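Local coordinates for trichothecene 3-O-acetyltransferase (Fusarium sporotrichioides, PDB 2ZBA), which transfers an acetyl group from acetyl-CoA to the C3 hydroxyl of trichothecenes during fungal biosynthesis of these mycotoxins, at residues L34-S39 with F400-P405; T50-L55 with P91-K96; L317-Y322 with R353-L358. One frame throughout, in Å; residues are numbered along the deposited sequence.

Contacts 1 and 2 both reach the five-stranded sheet of the N-terminal domain of this BAHD acyltransferase, through strands 29-37 and 92-97, and their centres are 16 Å apart. They touch where the F400 ring meets L51 and T50 of helix 44-61. Contact 3 lies on the opposite side of the chain's centre, about 38 Å from contact 1 and 35 Å from contact 2 between centres, at the seven-stranded sheet and beside bound coenzyme A and T-2 toxin; contacts 1 and 2 lie away from these sites. Along the chain, contact 2 closes before contact 3 opens, and both are nested inside the loop closed by contact 1, which brings a late segment back to the five-stranded sheet.

Contact 1 of 3, residues L34-S39 with F400-P405; sequences LVYPVS and FGLGKP
The Y36 ring has P405 over one face and the carbonyl of G403 at its edge. P405 CA sits 4.2 Å from the centroid of the Y36 ring and 26° off the normal, a CH-pi contact. The pyrrolidine ring then runs alongside the tyrosine toward its hydroxyl end, bringing P405 CG to 3.7 Å from Y36 CZ. In the ring plane, G403 O approaches Y36 CE1 at 3.3 Å. L402 reaches the tyrosine at its root, crossing it at about a right angle with L402 CD1 3.8 Å from Y36 CB. Y36 holds its CG beside the backbone N (chi1 -55°), which lays the buried ring against 403-405, and its OH is satisfied by the carbonyl of Y396.

Smaller aliphatic contacts extend the interface both ways. L34 CD2 meets P405 CG at 4.0 Å, and V38 CG2 meets L402 CD1 at the same distance. L402 also rests against I47 and L157, so it fills the space between the end of the strand, helix 44-61 and strand 156-164. The main chains draw close at V35 O and P405 CA, 3.4 Å apart, one residue before E406, which with S407 bonds to the backbone of V35. Here the returning chain becomes strand 407-409, the outermost strand beside 29-37, consistent with the exchange in BAHD enzymes whereby a late segment completes the N-terminal sheet.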
loop_
_atom_site.group_PDB
_atom_site.type_symbol
_atom_site.label_atom_id
_atom_site.label_comp_id
_atom_site.label_asym_id
_atom_site.label_seq_id
_atom_site.Cartn_x
_atom_site.Cartn_y
_atom_site.Cartn_z
ATOM N N LEU A 34 -4.612 8.327 10.059
ATOM C CA LEU A 34 -3.837 8.548 11.285
ATOM C C LEU A 34 -4.782 9.075 12.351
ATOM O O LEU A 34 -5.398 10.122 12.160
ATOM C CB LEU A 34 -2.688 9.528 11.058
ATOM C CG LEU A 34 -1.428 9.031 10.325
ATOM C CD1 LEU A 34 -1.725 8.309 8.981
ATOM C CD2 LEU A 34 -0.423 10.178 10.124
ATOM N N VAL A 35 -4.897 8.335 13.455
ATOM C CA VAL A 35 -5.782 8.678 14.586
ATOM C C VAL A 35 -5.004 9.281 15.775
ATOM O O VAL A 35 -3.982 8.725 16.199
ATOM C CB VAL A 35 -6.557 7.442 15.059
ATOM C CG1 VAL A 35 -7.657 7.825 16.073
ATOM C CG2 VAL A 35 -7.149 6.690 13.845
ATOM N N TYR A 36 -5.517 10.399 16.302
ATOM C CA TYR A 36 -4.959 11.130 17.448
ATOM C C TYR A 36 -6.067 11.423 18.485
ATOM O O TYR A 36 -7.213 11.683 18.097
ATOM C CB TYR A 36 -4.393 12.486 17.026
ATOM C CG TYR A 36 -3.365 12.495 15.915
ATOM C CD1 TYR A 36 -2.008 12.641 16.192
ATOM C CD2 TYR A 36 -3.762 12.401 14.580
ATOM C CE1 TYR A 36 -1.063 12.663 15.152
ATOM C CE2 TYR A 36 -2.846 12.429 13.549
ATOM C CZ TYR A 36 -1.509 12.554 13.825
ATOM O OH TYR A 36 -0.619 12.567 12.771
ATOM N N PRO A 37 -5.729 11.390 19.799
ATOM C CA PRO A 37 -6.683 11.878 20.808
ATOM C C PRO A 37 -6.731 13.408 20.782
ATOM O O PRO A 37 -5.737 14.048 20.433
ATOM C CB PRO A 37 -6.071 11.400 22.133
ATOM C CG PRO A 37 -4.584 11.381 21.879
ATOM C CD PRO A 37 -4.469 10.918 20.413
ATOM N N VAL A 38 -7.881 13.987 21.115
ATOM C CA VAL A 38 -7.996 15.440 21.238
ATOM C C VAL A 38 -8.579 15.752 22.603
ATOM O O VAL A 38 -9.705 15.332 22.935
ATOM C CB VAL A 38 -8.849 16.081 20.115
ATOM C CG1 VAL A 38 -9.125 17.569 20.414
ATOM C CG2 VAL A 38 -8.161 15.919 18.768
ATOM N N SER A 39 -7.788 16.476 23.388
ATOM C CA SER A 39 -8.095 16.747 24.784
ATOM C C SER A 39 -9.305 17.678 24.852
ATOM O O SER A 39 -10.266 17.398 25.562
ATOM C CB SER A 39 -6.880 17.385 25.465
ATOM O OG SER A 39 -6.516 16.644 26.614
ATOM N N PHE A 400 0.248 19.682 15.151
ATOM C CA PHE A 400 -1.122 19.687 15.682
ATOM C C PHE A 400 -1.143 19.817 17.213
ATOM O O PHE A 400 -2.176 20.151 17.799
ATOM C CB PHE A 400 -1.884 18.413 15.276
ATOM C CG PHE A 400 -2.237 18.329 13.805
ATOM C CD1 PHE A 400 -2.220 19.457 12.984
ATOM C CD2 PHE A 400 -2.651 17.115 13.258
ATOM C CE1 PHE A 400 -2.569 19.367 11.632
ATOM C CE2 PHE A 400 -3.001 17.014 11.920
ATOM C CZ PHE A 400 -2.964 18.145 11.106
ATOM N N GLY A 401 -0.012 19.509 17.843
ATOM C CA GLY A 401 0.126 19.542 19.302
ATOM C C GLY A 401 -0.475 18.347 20.017
ATOM O O GLY A 401 -0.681 18.383 21.247
ATOM N N LEU A 402 -0.751 17.280 19.268
ATOM C CA LEU A 402 -1.461 16.120 19.829
ATOM C C LEU A 402 -0.555 14.926 20.126
ATOM O O LEU A 402 -1.032 13.870 20.551
ATOM C CB LEU A 402 -2.589 15.682 18.894
ATOM C CG LEU A 402 -3.505 16.784 18.376
ATOM C CD1 LEU A 402 -4.417 16.253 17.265
ATOM C CD2 LEU A 402 -4.315 17.390 19.536
ATOM N N GLY A 403 0.745 15.108 19.899
ATOM C CA GLY A 403 1.704 13.998 19.901
ATOM C C GLY A 403 1.625 13.192 18.601
ATOM O O GLY A 403 0.977 13.596 17.628
ATOM N N LYS A 404 2.281 12.039 18.604
ATOM C CA LYS A 404 2.306 11.138 17.456
ATOM C C LYS A 404 1.019 10.317 17.423
ATOM O O LYS A 404 0.352 10.192 18.454
ATOM C CB LYS A 404 3.525 10.227 17.571
ATOM C CG LYS A 404 4.796 10.805 16.941
ATOM C CD LYS A 404 5.643 11.627 17.884
ATOM C CE LYS A 404 6.880 12.184 17.154
ATOM N NZ LYS A 404 6.578 13.327 16.230
ATOM N N PRO A 405 0.660 9.746 16.249
ATOM C CA PRO A 405 -0.566 8.957 16.135
ATOM C C PRO A 405 -0.712 7.822 17.162
ATOM O O PRO A 405 0.266 7.126 17.486
ATOM C CB PRO A 405 -0.476 8.376 14.718
ATOM C CG PRO A 405 0.369 9.340 13.962
ATOM C CD PRO A 405 1.380 9.826 14.958
#

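Contact 2 of 3, residues T50-L55 with P91-K96; sequences TLEEGL and PRLVVK
L93 projects from its strand between L51 and L55, which lie one turn apart on the helix. This is a helix-on-sheet layer of the N-terminal domain: helix 44-61 covers the outermost strand, 92-97, of a five-stranded mixed sheet. The short axes run almost exactly antiparallel, at 174°, and come within 10.3 Å of each other. Going forward along the helix from L51 to L55 therefore means going back along the strand from L93 to P91.

The tight part is aliphatic. L51 CD2 meets L93 CD1 at 3.7 Å, the two leucines meeting at a slant. Both L51 and L93 hold CG anti to the backbone N (chi1 178° and 165°), which carries their branches into the interface between helix and strand. L55 covers more ground: it crosses L93 at about a right angle, with L55 CD1 3.9 Å from L93 CB, and slides past P91 in the opposite direction, with L55 CD2 4.0 Å from P91 CG. Around them, L51 is enclosed by L180 and C184 of helix 170-184 and by F400, and L55 by L180.

Toward solvent the contact thins out. E52 leaves the helix at its flank, and its extended chain comes back to touch the strand through a methylene: E52 CG lies 4.1 Å from L93 CD2, while the residue as a whole is exposed. V95, also exposed, adds almost nothing within the two segments and leans instead on V48, one turn earlier than E52 on the same helix. At the far, buried end a methyl group presses on main chain, where L55 CD1 comes to 3.6 Å from P91 O.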
loop_
_atom_site.group_PDB
_atom_site.type_symbol
_atom_site.label_atom_id
_atom_site.label_comp_id
_atom_site.label_asym_id
_atom_site.label_seq_id
_atom_site.Cartn_x
_atom_site.Cartn_y
_atom_site.Cartn_z
ATOM N N THR A 50 -3.706 24.869 10.991
ATOM C CA THR A 50 -2.342 24.359 10.915
ATOM C C THR A 50 -2.141 23.464 9.679
ATOM O O THR A 50 -1.102 23.539 9.026
ATOM C CB THR A 50 -1.991 23.587 12.192
ATOM O OG1 THR A 50 -2.277 24.417 13.321
ATOM C CG2 THR A 50 -0.524 23.152 12.211
ATOM N N LEU A 51 -3.135 22.637 9.358
ATOM C CA LEU A 51 -3.019 21.758 8.195
ATOM C C LEU A 51 -3.146 22.544 6.892
ATOM O O LEU A 51 -2.392 22.307 5.943
ATOM C CB LEU A 51 -4.029 20.607 8.252
ATOM C CG LEU A 51 -4.071 19.610 7.071
ATOM C CD1 LEU A 51 -2.702 18.927 6.789
ATOM C CD2 LEU A 51 -5.146 18.581 7.326
ATOM N N GLU A 52 -4.088 23.488 6.861
ATOM C CA GLU A 52 -4.281 24.365 5.706
ATOM C C GLU A 52 -2.995 25.087 5.315
ATOM O O GLU A 52 -2.695 25.230 4.126
ATOM C CB GLU A 52 -5.383 25.396 5.982
ATOM C CG GLU A 52 -6.810 24.834 6.068
ATOM C CD GLU A 52 -7.806 25.867 6.601
ATOM O OE1 GLU A 52 -7.361 26.885 7.182
ATOM O OE2 GLU A 52 -9.031 25.668 6.443
ATOM N N GLU A 53 -2.245 25.530 6.323
ATOM C CA GLU A 53 -1.006 26.296 6.129
ATOM C C GLU A 53 0.169 25.432 5.690
ATOM O O GLU A 53 1.019 25.878 4.907
ATOM C CB GLU A 53 -0.638 27.066 7.408
ATOM C CG GLU A 53 -1.515 28.277 7.656
ATOM C CD GLU A 53 -1.034 29.515 6.914
ATOM O OE1 GLU A 53 -1.346 29.643 5.711
ATOM N N GLY A 54 0.221 24.208 6.213
ATOM C CA GLY A 54 1.169 23.213 5.739
ATOM C C GLY A 54 0.915 22.838 4.284
ATOM O O GLY A 54 1.861 22.681 3.506
ATOM N N LEU A 55 -0.364 22.671 3.935
ATOM C CA LEU A 55 -0.800 22.417 2.558
ATOM C C LEU A 55 -0.343 23.517 1.594
ATOM O O LEU A 55 0.120 23.223 0.489
ATOM C CB LEU A 55 -2.326 22.227 2.485
ATOM C CG LEU A 55 -2.859 20.846 2.877
ATOM C CD1 LEU A 55 -4.366 20.775 2.700
ATOM C CD2 LEU A 55 -2.168 19.723 2.094
ATOM N N PRO A 91 -3.740 20.761 -2.491
ATOM C CA PRO A 91 -4.458 19.490 -2.389
ATOM C C PRO A 91 -5.775 19.683 -1.640
ATOM O O PRO A 91 -5.801 20.300 -0.568
ATOM C CB PRO A 91 -3.509 18.612 -1.566
ATOM C CG PRO A 91 -2.142 19.135 -1.873
ATOM C CD PRO A 91 -2.348 20.645 -2.002
ATOM N N ARG A 92 -6.854 19.154 -2.208
ATOM C CA ARG A 92 -8.184 19.368 -1.672
ATOM C C ARG A 92 -8.305 18.782 -0.269
ATOM O O ARG A 92 -7.974 17.613 -0.042
ATOM C CB ARG A 92 -9.236 18.766 -2.602
ATOM C CG ARG A 92 -10.556 19.554 -2.620
ATOM C CD ARG A 92 -11.369 19.269 -3.874
ATOM N NE ARG A 92 -11.962 17.934 -3.836
ATOM N N LEU A 93 -8.756 19.609 0.675
ATOM C CA LEU A 93 -8.990 19.151 2.035
ATOM C C LEU A 93 -10.472 19.194 2.377
ATOM O O LEU A 93 -11.112 20.248 2.242
ATOM C CB LEU A 93 -8.177 19.977 3.045
ATOM C CG LEU A 93 -8.590 19.843 4.525
ATOM C CD1 LEU A 93 -8.164 18.507 5.143
ATOM C CD2 LEU A 93 -8.095 21.024 5.353
ATOM N N VAL A 94 -11.006 18.049 2.816
ATOM C CA VAL A 94 -12.364 17.948 3.372
ATOM C C VAL A 94 -12.271 17.948 4.906
ATOM O O VAL A 94 -11.455 17.231 5.492
ATOM C CB VAL A 94 -13.114 16.659 2.886
ATOM C CG1 VAL A 94 -14.506 16.525 3.534
ATOM C CG2 VAL A 94 -13.243 16.630 1.370
ATOM N N VAL A 95 -13.100 18.773 5.546
ATOM C CA VAL A 95 -13.218 18.787 7.006
ATOM C C VAL A 95 -14.589 18.224 7.376
ATOM O O VAL A 95 -15.624 18.815 7.048
ATOM C CB VAL A 95 -13.024 20.210 7.574
ATOM C CG1 VAL A 95 -13.266 20.236 9.097
ATOM C CG2 VAL A 95 -11.625 20.733 7.249
ATOM N N LYS A 96 -14.594 17.080 8.044
ATOM C CA LYS A 96 -15.833 16.379 8.380
ATOM C C LYS A 96 -15.951 16.144 9.897
ATOM O O LYS A 96 -15.075 15.537 10.506
ATOM C CB LYS A 96 -15.889 15.055 7.617
ATOM C CG LYS A 96 -17.278 14.454 7.397
ATOM C CD LYS A 96 -17.181 13.312 6.379
ATOM C CE LYS A 96 -18.479 12.526 6.218
ATOM N NZ LYS A 96 -18.444 11.142 6.797
#

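Contact 3 of 3, residues L317-Y322 with R353-L358; sequences LQNMTY and RRTQAL. With COA (coenzyme A), chain E.
R354 leans from its helix toward the strand and turns the edge of its guanidinium to the carbonyl of M320, a selenomethionine in this model. R354 NH2 donates to M320 O at 2.6 Å with an N-H...O angle of 153°, the oxygen lying in the guanidinium plane. R354 NH1 adds a weak bond to the same M320 O at 3.0 Å. A bend at chi3 turns the group to this carbonyl. The Y322 ring stands nearly upright to it, the planes 85° apart, so that R354 NH2 lies at the ring edge, 3.2 Å from Y322 CE2.

N319 brings its amide over a guanidinium face, the two planes moderately inclined. N319 ND2 donates almost straight to T355 OG1, at 2.9 Å and 167°, with the hydroxyl in the amide plane, and also to a water bonded to R354 O. The same T355 hydroxyl is also hydrogen-bonded to the carbonyl of L351, one turn back on the helix. At the other end of the amide, N319 OD1 accepts from the backbone N of M320 at 2.8 Å and from Q220, so both ends of this buried group are held.

Strand 318-326 is the outermost strand of the seven-stranded sheet. N319 and T321 pair through their backbones with V301 and R299, and helix 348-363 crosses the other edge, where R354 takes up the M320 carbonyl.

On the side of the strand away from the helix, the M320 side chain comes within about 3 Å of the bound T-2 toxin. Q318, which binds coenzyme A, has an extended chain that brings Q318 OE1 to 2.8 Å from S1P of the coenzyme, a very close approach whose exact length is doubtful.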
loop_
_atom_site.group_PDB
_atom_site.type_symbol
_atom_site.label_atom_id
_atom_site.label_comp_id
_atom_site.label_asym_id
_atom_site.label_seq_id
_atom_site.Cartn_x
_atom_site.Cartn_y
_atom_site.Cartn_z
ATOM N N LEU A 317 7.195 3.562 -8.049
ATOM C CA LEU A 317 8.401 2.833 -8.331
ATOM C C LEU A 317 8.346 1.553 -7.513
ATOM O O LEU A 317 8.965 1.422 -6.458
ATOM C CB LEU A 317 9.633 3.698 -8.004
ATOM C CG LEU A 317 10.983 3.089 -8.367
ATOM C CD1 LEU A 317 10.930 2.278 -9.707
ATOM C CD2 LEU A 317 12.040 4.154 -8.401
ATOM N N GLN A 318 7.571 0.613 -8.029
ATOM C CA GLN A 318 7.200 -0.580 -7.312
ATOM C C GLN A 318 7.208 -1.703 -8.337
ATOM O O GLN A 318 7.042 -1.447 -9.537
ATOM C CB GLN A 318 5.785 -0.374 -6.771
ATOM C CG GLN A 318 5.227 -1.474 -5.896
ATOM C CD GLN A 318 3.847 -1.122 -5.360
ATOM O OE1 GLN A 318 3.705 -0.775 -4.182
ATOM N NE2 GLN A 318 2.830 -1.173 -6.227
ATOM N N ASN A 319 7.440 -2.926 -7.869
ATOM C CA ASN A 319 7.173 -4.122 -8.647
ATOM C C ASN A 319 6.681 -5.166 -7.657
ATOM O O ASN A 319 6.414 -4.838 -6.497
ATOM C CB ASN A 319 8.458 -4.578 -9.361
ATOM C CG ASN A 319 8.183 -5.396 -10.616
ATOM O OD1 ASN A 319 7.103 -5.962 -10.785
ATOM N ND2 ASN A 319 9.175 -5.467 -11.499
HETATM N N MSE A 320 6.556 -6.411 -8.098
HETATM C CA MSE A 320 6.188 -7.496 -7.231
HETATM C C MSE A 320 7.150 -8.643 -7.502
HETATM O O MSE A 320 7.780 -8.714 -8.561
HETATM C CB MSE A 320 4.733 -7.925 -7.469
HETATM C CG MSE A 320 3.663 -6.830 -7.160
HETATM SE SE MSE A 320 1.873 -7.576 -7.032
HETATM C CE MSE A 320 1.646 -7.556 -5.079
ATOM N N THR A 321 7.283 -9.534 -6.539
ATOM C CA THR A 321 7.916 -10.811 -6.798
ATOM C C THR A 321 6.801 -11.871 -6.799
ATOM O O THR A 321 5.788 -11.748 -6.078
ATOM C CB THR A 321 9.069 -11.126 -5.795
ATOM O OG1 THR A 321 8.551 -11.252 -4.462
ATOM C CG2 THR A 321 10.146 -10.020 -5.833
ATOM N N TYR A 322 6.988 -12.901 -7.611
ATOM C CA TYR A 322 5.982 -13.936 -7.805
ATOM C C TYR A 322 6.518 -15.303 -7.442
ATOM O O TYR A 322 7.673 -15.629 -7.703
ATOM C CB TYR A 322 5.491 -13.905 -9.245
ATOM C CG TYR A 322 4.993 -12.538 -9.643
ATOM C CD1 TYR A 322 3.719 -12.101 -9.270
ATOM C CD2 TYR A 322 5.811 -11.654 -10.360
ATOM C CE1 TYR A 322 3.266 -10.805 -9.620
ATOM C CE2 TYR A 322 5.361 -10.372 -10.713
ATOM C CZ TYR A 322 4.088 -9.962 -10.349
ATOM O OH TYR A 322 3.655 -8.703 -10.706
ATOM N N ARG A 353 16.360 -5.878 -13.488
ATOM C CA ARG A 353 16.110 -6.425 -14.824
ATOM C C ARG A 353 14.615 -6.574 -15.109
ATOM O O ARG A 353 14.128 -6.115 -16.122
ATOM C CB ARG A 353 16.831 -7.777 -15.021
ATOM C CG ARG A 353 16.591 -8.399 -16.414
ATOM C CD ARG A 353 17.080 -7.479 -17.556
ATOM N NE ARG A 353 16.835 -8.085 -18.878
ATOM C CZ ARG A 353 17.438 -7.757 -20.017
ATOM N NH1 ARG A 353 18.386 -6.811 -20.069
ATOM N NH2 ARG A 353 17.088 -8.392 -21.127
ATOM N N ARG A 354 13.897 -7.215 -14.195
ATOM C CA ARG A 354 12.463 -7.437 -14.346
ATOM C C ARG A 354 11.698 -6.097 -14.443
ATOM O O ARG A 354 10.726 -5.985 -15.193
ATOM C CB ARG A 354 11.939 -8.283 -13.174
ATOM C CG ARG A 354 12.420 -9.774 -13.165
ATOM C CD ARG A 354 11.908 -10.533 -11.934
ATOM N NE ARG A 354 10.456 -10.389 -11.824
ATOM C CZ ARG A 354 9.822 -9.756 -10.838
ATOM N NH1 ARG A 354 10.497 -9.224 -9.811
ATOM N NH2 ARG A 354 8.496 -9.637 -10.890
ATOM N N THR A 355 12.144 -5.096 -13.681
ATOM C CA THR A 355 11.472 -3.791 -13.598
ATOM C C THR A 355 11.736 -2.976 -14.859
ATOM O O THR A 355 10.815 -2.383 -15.441
ATOM C CB THR A 355 11.900 -3.017 -12.320
ATOM O OG1 THR A 355 11.486 -3.749 -11.156
ATOM C CG2 THR A 355 11.257 -1.626 -12.243
ATOM N N GLN A 356 12.997 -2.967 -15.284
ATOM C CA GLN A 356 13.400 -2.309 -16.532
ATOM C C GLN A 356 12.777 -3.005 -17.730
ATOM O O GLN A 356 12.435 -2.341 -18.700
ATOM C CB GLN A 356 14.928 -2.288 -16.693
ATOM C CG GLN A 356 15.653 -1.421 -15.636
ATOM C CD GLN A 356 17.132 -1.280 -15.932
ATOM O OE1 GLN A 356 17.548 -0.508 -16.827
ATOM N NE2 GLN A 356 17.945 -2.044 -15.199
ATOM N N ALA A 357 12.644 -4.336 -17.675
ATOM C CA ALA A 357 11.964 -5.051 -18.783
ATOM C C ALA A 357 10.495 -4.606 -18.877
ATOM O O ALA A 357 9.984 -4.362 -19.961
ATOM C CB ALA A 357 12.055 -6.537 -18.611
ATOM N N LEU A 358 9.828 -4.501 -17.727
ATOM C CA LEU A 358 8.445 -4.029 -17.664
ATOM C C LEU A 358 8.325 -2.636 -18.230
ATOM O O LEU A 358 7.435 -2.384 -19.058
ATOM C CB LEU A 358 7.899 -4.074 -16.223
ATOM C CG LEU A 358 6.433 -3.634 -15.959
ATOM C CD1 LEU A 358 5.397 -4.539 -16.680
ATOM C CD2 LEU A 358 6.137 -3.602 -14.453
HETATM N N1A COA E . 22.138 -10.635 7.516
HETATM C C2A COA E . 21.137 -10.794 8.461
HETATM N N3A COA E . 20.020 -9.972 8.418
HETATM C C4A COA E . 19.895 -9.014 7.454
HETATM C C5A COA E . 20.900 -8.843 6.503
HETATM C C6A COA E . 22.035 -9.665 6.537
HETATM N N6A COA E . 23.055 -9.450 5.702
HETATM N N7A COA E . 20.523 -7.834 5.685
HETATM C C8A COA E . 19.319 -7.369 6.097
HETATM N N9A COA E . 18.913 -8.092 7.188
HETATM C C1B COA E . 17.609 -7.992 7.883
HETATM C C2B COA E . 17.502 -6.714 8.708
HETATM O O2B COA E . 18.045 -6.895 9.999
HETATM C C3B COA E . 16.006 -6.462 8.686
HETATM O O3B COA E . 15.417 -7.468 9.467
HETATM P P3B COA E . 14.288 -7.254 10.598
HETATM O O7A COA E . 13.240 -6.320 10.028
HETATM O O8A COA E . 14.875 -6.598 11.818
HETATM O O9A COA E . 13.746 -8.626 10.839
HETATM C C4B COA E . 15.647 -6.867 7.271
HETATM O O4B COA E . 16.521 -7.940 6.963
HETATM C C5B COA E . 15.788 -5.791 6.206
HETATM O O5B COA E . 15.604 -6.456 4.961
HETATM P P1A COA E . 14.816 -5.753 3.744
HETATM O O1A COA E . 15.470 -4.465 3.356
HETATM O O2A COA E . 14.593 -6.695 2.584
HETATM O O3A COA E . 13.377 -5.277 4.339
HETATM P P2A COA E . 12.123 -6.216 4.729
HETATM O O4A COA E . 11.627 -5.741 6.077
HETATM O O5A COA E . 12.378 -7.702 4.660
HETATM O O6A COA E . 11.005 -5.906 3.623
HETATM C CBP COA E . 10.075 -5.946 1.402
HETATM C CCP COA E . 10.961 -6.660 2.420
HETATM C CDP COA E . 8.629 -6.261 1.785
HETATM C CEP COA E . 10.407 -6.482 0.000
HETATM C CAP COA E . 10.338 -4.441 1.504
HETATM O OAP COA E . 11.692 -4.155 1.184
HETATM C C9P COA E . 9.445 -3.571 0.650
HETATM O O9P COA E . 9.777 -3.358 -0.690
HETATM N N8P COA E . 8.387 -2.979 1.209
HETATM C C7P COA E . 7.492 -2.138 0.420
HETATM C C6P COA E . 6.432 -2.944 -0.334
HETATM C C5P COA E . 5.523 -2.001 -1.105
HETATM O O5P COA E . 5.922 -1.421 -2.145
HETATM N N4P COA E . 4.295 -1.822 -0.634
HETATM C C3P COA E . 3.633 -0.536 -0.835
HETATM C C2P COA E . 2.348 -0.654 -1.649
HETATM S S1P COA E . 1.947 0.808 -2.656
HETATM O O HOH W 1 8.716 -6.938 -13.947
#